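Local coordinates for SusD homolog (PDB 4MRU), which probably binds mucin O-glycans at the surface of a gut Bacteroides as a SusD-type outer-membrane lipoprotein, at residues A[203-208]-A[327-332]; A[418-423]-A[428-433]; A[161-166]-A[197-202]; A[210-215]-A[434-439]. All coordinates share one frame; numbering follows the deposited sequence.

Interaction 1. Residues A[203-208]-A[327-332]. With EDO (1,2-ethanediol), chain E; EDO (1,2-ethanediol), chain F.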
# COMPACT_ATOMS: atom_id res chain seq x y z
N GLN A 203 -6.68 -12.26 1.75
CA GLN A 203 -5.96 -13.48 2.15
C GLN A 203 -4.82 -13.78 1.17
O GLN A 203 -3.73 -14.15 1.59
CB GLN A 203 -6.87 -14.68 2.22
CG GLN A 203 -7.90 -14.66 3.33
CD GLN A 203 -8.97 -15.76 3.15
OE1 GLN A 203 -9.45 -16.01 2.04
NE2 GLN A 203 -9.32 -16.42 4.25
N LEU A 204 -5.07 -13.62 -0.11
CA LEU A 204 -4.05 -13.82 -1.13
C LEU A 204 -2.87 -12.84 -0.98
O LEU A 204 -1.71 -13.23 -1.04
CB LEU A 204 -4.69 -13.68 -2.51
CG LEU A 204 -3.75 -13.80 -3.72
CD1 LEU A 204 -3.04 -15.14 -3.72
CD2 LEU A 204 -4.54 -13.63 -5.00
N ARG A 205 -3.19 -11.57 -0.78
CA ARG A 205 -2.17 -10.55 -0.59
C ARG A 205 -1.29 -10.87 0.62
O ARG A 205 -0.08 -10.84 0.54
CB ARG A 205 -2.83 -9.19 -0.37
CG ARG A 205 -1.84 -8.08 -0.17
CD ARG A 205 -2.50 -6.85 0.47
NE ARG A 205 -3.04 -5.95 -0.55
CZ ARG A 205 -3.72 -4.84 -0.27
NH1 ARG A 205 -3.96 -4.52 1.00
NH2 ARG A 205 -4.16 -4.06 -1.25
N MSE A 206 -1.93 -11.18 1.74
CA MSE A 206 -1.22 -11.46 2.98
C MSE A 206 -0.43 -12.75 2.90
O MSE A 206 0.68 -12.81 3.41
CB MSE A 206 -2.25 -11.55 4.08
CG MSE A 206 -2.83 -10.18 4.41
SE MSE A 206 -4.29 -10.39 5.74
CE MSE A 206 -3.48 -11.70 6.97
N ALA A 207 -0.97 -13.76 2.23
CA ALA A 207 -0.19 -14.98 1.98
C ALA A 207 1.09 -14.67 1.21
O ALA A 207 2.17 -15.15 1.56
CB ALA A 207 -1.03 -16.02 1.27
N MSE A 208 1.00 -13.89 0.12
CA MSE A 208 2.18 -13.64 -0.72
C MSE A 208 3.23 -12.88 0.07
O MSE A 208 4.43 -13.13 -0.08
CB MSE A 208 1.77 -12.85 -1.98
CG MSE A 208 2.84 -12.93 -3.06
SE MSE A 208 3.03 -14.77 -3.78
CE MSE A 208 1.17 -15.06 -4.30
N ALA A 327 -8.87 -5.80 -9.28
CA ALA A 327 -8.64 -6.99 -10.11
C ALA A 327 -7.23 -7.03 -10.66
O ALA A 327 -6.65 -8.10 -10.72
CB ALA A 327 -9.64 -7.02 -11.24
N SER A 328 -6.67 -5.90 -11.06
CA SER A 328 -5.28 -5.88 -11.55
C SER A 328 -4.31 -6.37 -10.48
O SER A 328 -3.46 -7.21 -10.74
CB SER A 328 -4.87 -4.47 -11.99
OG SER A 328 -3.55 -4.45 -12.46
N GLU A 329 -4.46 -5.89 -9.26
CA GLU A 329 -3.55 -6.31 -8.16
C GLU A 329 -3.65 -7.81 -7.93
O GLU A 329 -2.64 -8.53 -7.80
CB GLU A 329 -3.83 -5.56 -6.85
CG GLU A 329 -2.92 -6.04 -5.69
CD GLU A 329 -3.21 -5.50 -4.26
OE1 GLU A 329 -4.01 -4.56 -4.07
OE2 GLU A 329 -2.60 -6.05 -3.30
N VAL A 330 -4.87 -8.32 -7.93
CA VAL A 330 -5.11 -9.76 -7.72
C VAL A 330 -4.47 -10.59 -8.85
O VAL A 330 -3.83 -11.59 -8.59
CB VAL A 330 -6.62 -10.05 -7.61
CG1 VAL A 330 -6.93 -11.54 -7.73
CG2 VAL A 330 -7.11 -9.54 -6.28
N ALA A 331 -4.57 -10.11 -10.09
CA ALA A 331 -3.93 -10.77 -11.20
C ALA A 331 -2.40 -10.81 -11.04
O ALA A 331 -1.79 -11.82 -11.33
CB ALA A 331 -4.32 -10.12 -12.54
N PHE A 332 -1.79 -9.72 -10.58
CA PHE A 332 -0.33 -9.69 -10.37
C PHE A 332 0.09 -10.58 -9.22
O PHE A 332 1.15 -11.21 -9.27
CB PHE A 332 0.17 -8.25 -10.17
CG PHE A 332 0.09 -7.42 -11.42
CD1 PHE A 332 0.72 -7.84 -12.58
CD2 PHE A 332 -0.57 -6.22 -11.43
CE1 PHE A 332 0.66 -7.07 -13.73
CE2 PHE A 332 -0.64 -5.43 -12.57
CZ PHE A 332 0.00 -5.84 -13.72
C1 EDO E . -11.15 -19.46 3.45
O1 EDO E . -11.57 -18.20 3.98
C2 EDO E . -11.06 -19.33 1.95
O2 EDO E . -9.86 -18.61 1.69
C1 EDO F . -6.24 -2.18 1.87
O1 EDO F . -4.91 -2.17 2.42
C2 EDO F . -6.23 -1.03 0.92
O2 EDO F . -5.25 -1.40 -0.04
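R205 and E329 meet at about a right angle along their chains, yet their flat ends lie nearly in one plane, 12° apart. The guanidinium grips the carboxylate side-on with two nitrogens, one to each oxygen: R205 NE donates to E329 OE2 at 2.8 Å, and R205 NH2 to E329 OE1 at 2.9 Å. Both oxygens use their syn lone pairs, and both bonds are nearly straight. The E329 chain runs extended, while the R205 chain bends at chi3 (-89°), which turns its NE and NH2 edge to the carboxylate. The adjoining edge, NH1 with NH2, holds a 1,2-ethanediol, probably from the crystallisation liquor, R205 NH1 reaching its O1 at 2.9 Å; NH1 also bonds Q119. With the guanidinium so bound along its edges, its rotation is probably fixed. Replacing R205 with a leucine would probably leave the buried E329 carboxylate without its countercharge. Beside the ion pair, L204 and V330 pack obliquely, L204 CD2 lying 4.2 Å from V330 CG1. Q203, on another side of its helix, binds a second ethanediol, which is also bonded to D167. The arrangement is a buried bidentate salt bridge between the helices 192-209 and 327-339, here within the TPR-like helical framework of a SusD-family protein.

Interaction 2. Residues A[418-423]-A[428-433]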
# COMPACT_ATOMS: atom_id res chain seq x y z
N GLN A 418 4.94 -3.66 -12.65
CA GLN A 418 3.60 -3.40 -13.21
C GLN A 418 2.51 -3.29 -12.13
O GLN A 418 1.61 -2.46 -12.21
CB GLN A 418 3.28 -4.44 -14.27
CG GLN A 418 4.08 -4.19 -15.54
CD GLN A 418 3.74 -2.84 -16.17
OE1 GLN A 418 2.55 -2.44 -16.28
NE2 GLN A 418 4.74 -2.21 -16.70
N LYS A 419 2.61 -4.13 -11.11
CA LYS A 419 1.69 -4.03 -9.97
C LYS A 419 1.81 -2.68 -9.31
O LYS A 419 0.80 -2.07 -8.92
CB LYS A 419 1.95 -5.15 -8.95
CG LYS A 419 0.88 -5.19 -7.90
CD LYS A 419 0.97 -6.41 -7.04
CE LYS A 419 2.20 -6.45 -6.15
NZ LYS A 419 2.02 -7.61 -5.21
N TRP A 420 3.05 -2.21 -9.17
CA TRP A 420 3.34 -0.86 -8.56
C TRP A 420 2.76 0.30 -9.35
O TRP A 420 2.19 1.25 -8.74
CB TRP A 420 4.84 -0.72 -8.41
CG TRP A 420 5.41 0.57 -8.05
CD1 TRP A 420 5.49 1.12 -6.83
CD2 TRP A 420 6.15 1.42 -8.92
NE1 TRP A 420 6.21 2.28 -6.86
CE2 TRP A 420 6.63 2.49 -8.14
CE3 TRP A 420 6.47 1.37 -10.29
CZ2 TRP A 420 7.37 3.51 -8.67
CZ3 TRP A 420 7.25 2.37 -10.81
CH2 TRP A 420 7.70 3.43 -10.02
N ILE A 421 2.89 0.26 -10.67
CA ILE A 421 2.22 1.21 -11.52
C ILE A 421 0.67 1.12 -11.33
O ILE A 421 -0.03 2.14 -11.16
CB ILE A 421 2.58 1.01 -12.99
CG1 ILE A 421 4.07 1.33 -13.21
CG2 ILE A 421 1.67 1.87 -13.86
CD1 ILE A 421 4.55 1.01 -14.62
N ALA A 422 0.14 -0.10 -11.38
CA ALA A 422 -1.30 -0.31 -11.23
C ALA A 422 -1.88 0.04 -9.85
O ALA A 422 -3.05 0.31 -9.70
CB ALA A 422 -1.64 -1.76 -11.57
N LEU A 423 -1.03 -0.01 -8.83
CA LEU A 423 -1.43 0.29 -7.47
C LEU A 423 -1.53 1.78 -7.14
O LEU A 423 -2.07 2.16 -6.11
CB LEU A 423 -0.38 -0.34 -6.51
CG LEU A 423 -0.63 -1.77 -6.06
CD1 LEU A 423 0.64 -2.34 -5.42
CD2 LEU A 423 -1.82 -1.85 -5.09
N ILE A 428 1.40 2.56 0.76
CA ILE A 428 1.74 1.66 1.86
C ILE A 428 1.88 0.25 1.27
O ILE A 428 2.87 -0.45 1.52
CB ILE A 428 0.75 1.69 3.03
CG1 ILE A 428 0.75 3.07 3.73
CG2 ILE A 428 1.09 0.60 4.07
CD1 ILE A 428 2.06 3.51 4.39
N GLU A 429 0.95 -0.16 0.42
CA GLU A 429 1.08 -1.50 -0.18
C GLU A 429 2.31 -1.62 -1.08
O GLU A 429 3.01 -2.63 -1.01
CB GLU A 429 -0.15 -1.86 -0.99
CG GLU A 429 -0.07 -3.22 -1.68
CD GLU A 429 0.05 -4.40 -0.69
OE1 GLU A 429 -0.20 -4.26 0.52
OE2 GLU A 429 0.44 -5.48 -1.13
N SER A 430 2.58 -0.60 -1.91
CA SER A 430 3.74 -0.60 -2.79
C SER A 430 5.05 -0.56 -2.00
O SER A 430 6.04 -1.19 -2.35
CB SER A 430 3.65 0.58 -3.75
OG SER A 430 2.70 0.32 -4.75
N TRP A 431 5.04 0.14 -0.88
CA TRP A 431 6.22 0.15 -0.01
C TRP A 431 6.48 -1.25 0.55
O TRP A 431 7.64 -1.70 0.56
CB TRP A 431 6.05 1.19 1.09
CG TRP A 431 7.18 1.24 2.08
CD1 TRP A 431 8.49 1.02 1.83
CD2 TRP A 431 7.08 1.57 3.47
NE1 TRP A 431 9.23 1.17 2.99
CE2 TRP A 431 8.40 1.52 4.00
CE3 TRP A 431 6.01 1.91 4.31
CZ2 TRP A 431 8.68 1.80 5.34
CZ3 TRP A 431 6.29 2.17 5.65
CH2 TRP A 431 7.62 2.13 6.15
N SER A 432 5.43 -1.92 1.00
CA SER A 432 5.59 -3.25 1.58
C SER A 432 6.10 -4.17 0.52
O SER A 432 6.99 -4.96 0.78
CB SER A 432 4.27 -3.74 2.18
OG SER A 432 3.93 -2.93 3.26
N GLU A 433 5.56 -4.08 -0.69
CA GLU A 433 6.01 -4.97 -1.73
C GLU A 433 7.44 -4.69 -2.19
O GLU A 433 8.16 -5.61 -2.63
CB GLU A 433 5.02 -4.90 -2.91
CG GLU A 433 3.70 -5.59 -2.53
CD GLU A 433 3.92 -7.07 -2.27
OE1 GLU A 433 3.88 -7.80 -3.28
OE2 GLU A 433 4.21 -7.47 -1.10
O HOH W 1 0.10 -6.79 -3.44
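A helical hairpin in the TPR-like SusD fold brings helix 408-423 back against helix 427-437, the two short segments running antiparallel at 166° with axes 9.8 Å apart. W420 and S430 sit level at its middle: S430 CB lies in the plane of the indole at its edge, 3.6 Å from W420 CD1. L423 CD1 also touches S430 OG and, on the preceding residue, comes 3.9 Å from E429 CG. S430 OG lies against both side chains and bonds Y57, while W420 NE1 bonds the carbonyl of A55. At the other flank K419 and E433 cross at about a right angle and form a salt bridge, K419 NZ to E433 OE1 at 2.7 Å. The lysine turns at chi3 (68°) to get there, and its ammonium comes to the anti side of the carboxylate oxygen, 32° out of plane. E433 also pairs with R436 and R209, and E429 with R209, so buried acids and bases are interleaved and probably balance one another. A water bridges the remaining gap, accepting from K419 NZ at 2.7 Å and donating to E429 OE2 at 2.7 Å.

Interaction 3. Residues A[161-166]-A[197-202]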
# COMPACT_ATOMS: atom_id res chain seq x y z
N GLN A 161 -6.78 -16.36 11.01
CA GLN A 161 -7.84 -17.05 11.74
C GLN A 161 -9.13 -16.21 11.73
O GLN A 161 -10.22 -16.72 11.43
CB GLN A 161 -7.36 -17.35 13.16
CG GLN A 161 -8.28 -18.15 14.05
CD GLN A 161 -7.76 -18.14 15.49
OE1 GLN A 161 -6.54 -18.02 15.74
NE2 GLN A 161 -8.67 -18.22 16.44
N GLU A 162 -9.00 -14.91 11.95
CA GLU A 162 -10.18 -14.03 11.91
C GLU A 162 -10.81 -13.90 10.50
O GLU A 162 -12.05 -13.84 10.38
CB GLU A 162 -9.81 -12.65 12.47
CG GLU A 162 -9.45 -12.69 13.95
CD GLU A 162 -8.86 -11.41 14.46
OE1 GLU A 162 -8.35 -10.59 13.63
OE2 GLU A 162 -8.84 -11.23 15.72
N LEU A 163 -10.00 -13.85 9.45
CA LEU A 163 -10.56 -13.80 8.12
C LEU A 163 -11.39 -15.06 7.85
O LEU A 163 -12.46 -14.96 7.22
CB LEU A 163 -9.49 -13.62 7.05
CG LEU A 163 -8.89 -12.22 7.12
CD1 LEU A 163 -7.74 -12.08 6.13
CD2 LEU A 163 -9.96 -11.15 6.90
N GLU A 164 -10.90 -16.23 8.27
CA GLU A 164 -11.68 -17.47 8.08
C GLU A 164 -12.96 -17.45 8.84
O GLU A 164 -14.00 -17.92 8.35
CB GLU A 164 -10.88 -18.71 8.47
CG GLU A 164 -9.94 -19.16 7.37
CD GLU A 164 -9.67 -20.65 7.42
OE1 GLU A 164 -9.93 -21.29 8.46
OE2 GLU A 164 -9.19 -21.16 6.39
N GLU A 165 -12.90 -16.96 10.07
CA GLU A 165 -14.12 -16.83 10.88
C GLU A 165 -15.13 -15.87 10.22
O GLU A 165 -16.32 -16.18 10.15
CB GLU A 165 -13.82 -16.33 12.27
CG GLU A 165 -13.12 -17.32 13.17
CD GLU A 165 -12.46 -16.67 14.40
OE1 GLU A 165 -12.60 -15.44 14.66
OE2 GLU A 165 -11.79 -17.41 15.11
N ALA A 166 -14.65 -14.73 9.70
CA ALA A 166 -15.54 -13.81 9.01
C ALA A 166 -16.12 -14.43 7.77
O ALA A 166 -17.33 -14.28 7.47
CB ALA A 166 -14.83 -12.52 8.67
N LEU A 197 -15.29 -11.94 -2.09
CA LEU A 197 -14.25 -11.81 -3.07
C LEU A 197 -13.12 -10.97 -2.51
O LEU A 197 -11.91 -11.32 -2.62
CB LEU A 197 -14.78 -11.17 -4.35
CG LEU A 197 -15.85 -11.97 -5.10
CD1 LEU A 197 -16.30 -11.17 -6.32
CD2 LEU A 197 -15.30 -13.33 -5.49
N PHE A 198 -13.49 -9.86 -1.88
CA PHE A 198 -12.47 -8.99 -1.31
C PHE A 198 -11.71 -9.72 -0.21
O PHE A 198 -10.47 -9.65 -0.13
CB PHE A 198 -13.08 -7.70 -0.75
CG PHE A 198 -12.13 -6.93 0.07
CD1 PHE A 198 -11.09 -6.23 -0.53
CD2 PHE A 198 -12.24 -6.91 1.44
CE1 PHE A 198 -10.18 -5.52 0.23
CE2 PHE A 198 -11.33 -6.22 2.20
CZ PHE A 198 -10.32 -5.50 1.59
N LEU A 199 -12.43 -10.37 0.67
CA LEU A 199 -11.76 -11.11 1.77
C LEU A 199 -10.76 -12.12 1.25
O LEU A 199 -9.64 -12.23 1.77
CB LEU A 199 -12.82 -11.80 2.63
CG LEU A 199 -12.43 -12.53 3.89
CD1 LEU A 199 -13.62 -12.53 4.84
CD2 LEU A 199 -11.98 -13.94 3.59
N HIS A 200 -11.15 -12.87 0.24
CA HIS A 200 -10.23 -13.84 -0.38
C HIS A 200 -9.02 -13.18 -1.06
O HIS A 200 -7.91 -13.72 -1.05
CB HIS A 200 -10.98 -14.71 -1.37
CG HIS A 200 -12.09 -15.48 -0.74
ND1 HIS A 200 -13.30 -15.71 -1.38
CD2 HIS A 200 -12.22 -15.99 0.51
CE1 HIS A 200 -14.09 -16.40 -0.57
NE2 HIS A 200 -13.47 -16.55 0.59
N SER A 201 -9.24 -12.02 -1.65
CA SER A 201 -8.17 -11.27 -2.26
C SER A 201 -7.16 -10.78 -1.17
O SER A 201 -5.99 -10.84 -1.36
CB SER A 201 -8.75 -10.10 -3.06
OG SER A 201 -9.71 -10.56 -4.01
N LEU A 202 -7.67 -10.32 -0.04
CA LEU A 202 -6.82 -9.91 1.06
C LEU A 202 -6.04 -11.09 1.61
O LEU A 202 -4.86 -10.94 1.93
CB LEU A 202 -7.65 -9.31 2.17
CG LEU A 202 -6.96 -8.70 3.38
CD1 LEU A 202 -5.98 -7.63 2.96
CD2 LEU A 202 -8.01 -8.13 4.34
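L163 of helix 152-173 and L199 of helix 192-209 face each other where the two helices pack nearly antiparallel, with the axes of the two short segments 10.6 Å apart and a signed crossing angle of -162°. Just before L163, E162 turns to another neighbour, pairing with R114 and bonding Y130. L163 itself slides past L199 in the opposite direction, and L163 CD2 lies 4.1 Å from L199 CG. Its CG stands anti to the carbonyl carbon (chi1 -70°), and from there the two methyls part: CD2 goes to L199, while L163 CD1 comes 4.3 Å from L202 CD2, one turn further along the opposing helix. The backbone of L163 takes part as well, its carbonyl O lying 3.6 Å from L199 CD1. One step on, E164 points away from the partner helix, and so does E165, which forms a salt bridge with K111. A166, one turn after L163, points back toward the partner, and A166 CB meets L199 CD1 at 4.0 Å. L199 CD1 thus touches both the L163 carbonyl oxygen and the A166 methyl. The small alanine probably lets the branched end of L199 lie close to the helix. The side chains meet by apolar packing alone, and the segments share no hydrogen bond. Helix 104-125 lies against both members of the pair: L163 touches L112, and L202 touches T116 and Q119. L163 also reaches along helix 192-209 to Q203 and M206. On the other side of helix 192-209, S201 and H200 bond to I232 and G230, in the chain just after helix 216-229.

Interaction 4. Residues A[210-215]-A[434-439]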
# COMPACT_ATOMS: atom_id res chain seq x y z
N LEU A 210 4.17 -13.35 2.99
CA LEU A 210 4.96 -14.22 3.85
C LEU A 210 5.78 -15.29 3.10
O LEU A 210 6.29 -16.25 3.73
CB LEU A 210 4.05 -14.93 4.86
CG LEU A 210 3.04 -14.05 5.61
CD1 LEU A 210 2.34 -14.88 6.68
CD2 LEU A 210 3.70 -12.83 6.21
N CYS A 211 5.98 -15.09 1.81
CA CYS A 211 6.60 -16.16 1.00
C CYS A 211 8.11 -16.34 1.31
O CYS A 211 8.69 -17.37 0.96
CB CYS A 211 6.33 -15.91 -0.48
SG CYS A 211 7.36 -14.57 -1.12
N TYR A 212 8.73 -15.41 2.02
CA TYR A 212 10.13 -15.56 2.40
C TYR A 212 10.31 -15.99 3.87
O TYR A 212 11.45 -16.01 4.36
CB TYR A 212 10.92 -14.26 2.11
CG TYR A 212 10.98 -13.93 0.64
CD1 TYR A 212 11.74 -14.71 -0.23
CD2 TYR A 212 10.33 -12.80 0.10
CE1 TYR A 212 11.81 -14.41 -1.58
CE2 TYR A 212 10.40 -12.51 -1.24
CZ TYR A 212 11.17 -13.31 -2.07
OH TYR A 212 11.23 -13.02 -3.41
N THR A 213 9.23 -16.34 4.57
CA THR A 213 9.30 -16.73 5.98
C THR A 213 9.19 -18.23 6.16
O THR A 213 9.00 -18.94 5.20
CB THR A 213 8.15 -16.14 6.81
OG1 THR A 213 6.91 -16.72 6.38
CG2 THR A 213 8.11 -14.64 6.67
N ASP A 214 9.28 -18.70 7.40
CA ASP A 214 9.11 -20.12 7.72
C ASP A 214 7.64 -20.54 7.74
O ASP A 214 7.29 -21.67 8.06
CB ASP A 214 9.84 -20.47 9.05
CG ASP A 214 9.15 -19.91 10.31
OD1 ASP A 214 8.16 -19.14 10.22
OD2 ASP A 214 9.61 -20.24 11.42
N MSE A 215 6.76 -19.62 7.36
CA MSE A 215 5.36 -19.93 7.21
C MSE A 215 4.99 -20.01 5.76
O MSE A 215 3.80 -19.99 5.43
CB MSE A 215 4.55 -18.82 7.87
CG MSE A 215 4.84 -18.72 9.38
SE MSE A 215 4.19 -20.24 10.46
CE MSE A 215 5.93 -21.09 10.79
N HIS A 434 7.84 -3.44 -2.13
CA HIS A 434 9.20 -3.02 -2.44
C HIS A 434 10.16 -3.55 -1.38
O HIS A 434 11.20 -4.12 -1.70
CB HIS A 434 9.33 -1.48 -2.58
CG HIS A 434 10.75 -1.01 -2.68
ND1 HIS A 434 11.47 -1.04 -3.86
CD2 HIS A 434 11.62 -0.63 -1.72
CE1 HIS A 434 12.71 -0.69 -3.63
NE2 HIS A 434 12.83 -0.39 -2.35
N ARG A 435 9.80 -3.43 -0.12
CA ARG A 435 10.59 -4.07 0.93
C ARG A 435 10.72 -5.61 0.77
O ARG A 435 11.79 -6.19 0.97
CB ARG A 435 10.00 -3.72 2.29
CG ARG A 435 10.22 -2.25 2.65
CD ARG A 435 9.62 -1.93 4.03
NE ARG A 435 8.18 -1.87 3.97
CZ ARG A 435 7.36 -1.95 5.02
NH1 ARG A 435 7.84 -2.14 6.23
NH2 ARG A 435 6.04 -1.89 4.83
N ARG A 436 9.62 -6.25 0.46
CA ARG A 436 9.58 -7.71 0.39
C ARG A 436 10.43 -8.24 -0.75
O ARG A 436 11.22 -9.18 -0.57
CB ARG A 436 8.15 -8.19 0.19
CG ARG A 436 8.05 -9.74 0.17
CD ARG A 436 6.60 -10.20 0.21
NE ARG A 436 5.88 -9.83 -0.99
CZ ARG A 436 5.84 -10.55 -2.12
NH1 ARG A 436 6.47 -11.70 -2.21
NH2 ARG A 436 5.18 -10.07 -3.18
N THR A 437 10.24 -7.65 -1.93
CA THR A 437 10.80 -8.22 -3.15
C THR A 437 12.00 -7.50 -3.67
O THR A 437 12.71 -8.05 -4.50
CB THR A 437 9.74 -8.21 -4.30
OG1 THR A 437 9.48 -6.87 -4.72
CG2 THR A 437 8.45 -8.87 -3.85
N GLY A 438 12.18 -6.23 -3.29
CA GLY A 438 13.28 -5.40 -3.82
C GLY A 438 12.87 -4.63 -5.06
O GLY A 438 13.63 -3.84 -5.58
N TYR A 439 11.63 -4.80 -5.47
CA TYR A 439 11.13 -4.18 -6.67
C TYR A 439 9.86 -3.31 -6.46
O TYR A 439 9.15 -3.46 -5.46
CB TYR A 439 10.79 -5.25 -7.69
CG TYR A 439 11.88 -6.28 -7.89
CD1 TYR A 439 13.18 -5.91 -8.23
CD2 TYR A 439 11.58 -7.65 -7.81
CE1 TYR A 439 14.19 -6.86 -8.41
CE2 TYR A 439 12.57 -8.60 -7.97
CZ TYR A 439 13.87 -8.19 -8.27
OH TYR A 439 14.83 -9.13 -8.48
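The Y212 ring carries C211 SG on one face, 3.6 Å above its plane and displaced toward the rim, while R436 CG lies in its plane at the edge. That edge contact is close, Y212 CD2 standing 3.8 Å from R436 CG, and the carbonyl oxygen of R436 comes within 3.5 Å of Y212 CE2 from an oblique direction. The R436 guanidinium has T437 CG2 over the centre of one face, 3.5 Å above it, and C211 SG near its plane at the edge, 3.2 Å from R436 NH1. Ring and guanidinium planes are 29° apart, and Y212 CE2 approaches the guanidinium obliquely. The R436 chain leaves with CG anti to the backbone N (chi1 -178°) and bends at chi3, which swings the end toward the cysteine. Its charge is matched by E433 and E336, while the Y212 hydroxyl bonds R340. Replacing Y212 with an alanine would probably open a gap beside the R436 chain and leave R340 without its hydroxyl partner. The loop is shaped by a type I turn from L210 to T213, in which T213 OG1 donates to L210 O at 2.8 Å on an in-plane lone pair, followed by an ST turn where M215 N donates to T213 OG1. A second ST turn, Y439 N to T437 OG1, spans the end of helix 427-437. Across the segments the ring thus packs on the aliphatic arginine carbons while C211 SG lies at the guanidinium edge, the charge being answered by E433 of its own helix and E336 of helix 327-339.

In the fold
From the N terminus, interaction 3 closes first, folding helix 192-209 back on helix 152-173 across a 30-residue connection. The same helix then opens interaction 1, whose 118-residue loop ends at helix 327-339; Q203 and M206 touch L163, so the two contacts adjoin. The turn after helix 192-209 starts interaction 4, which crosses interaction 1 along the chain and closes at the end of helix 427-437. Nested inside that long loop is interaction 2, the hairpin of helices 408-423 and 427-437. It meets interaction 1 where R205 lies near E429 and F332 packs on K419, linking the earlier helices to the later ones.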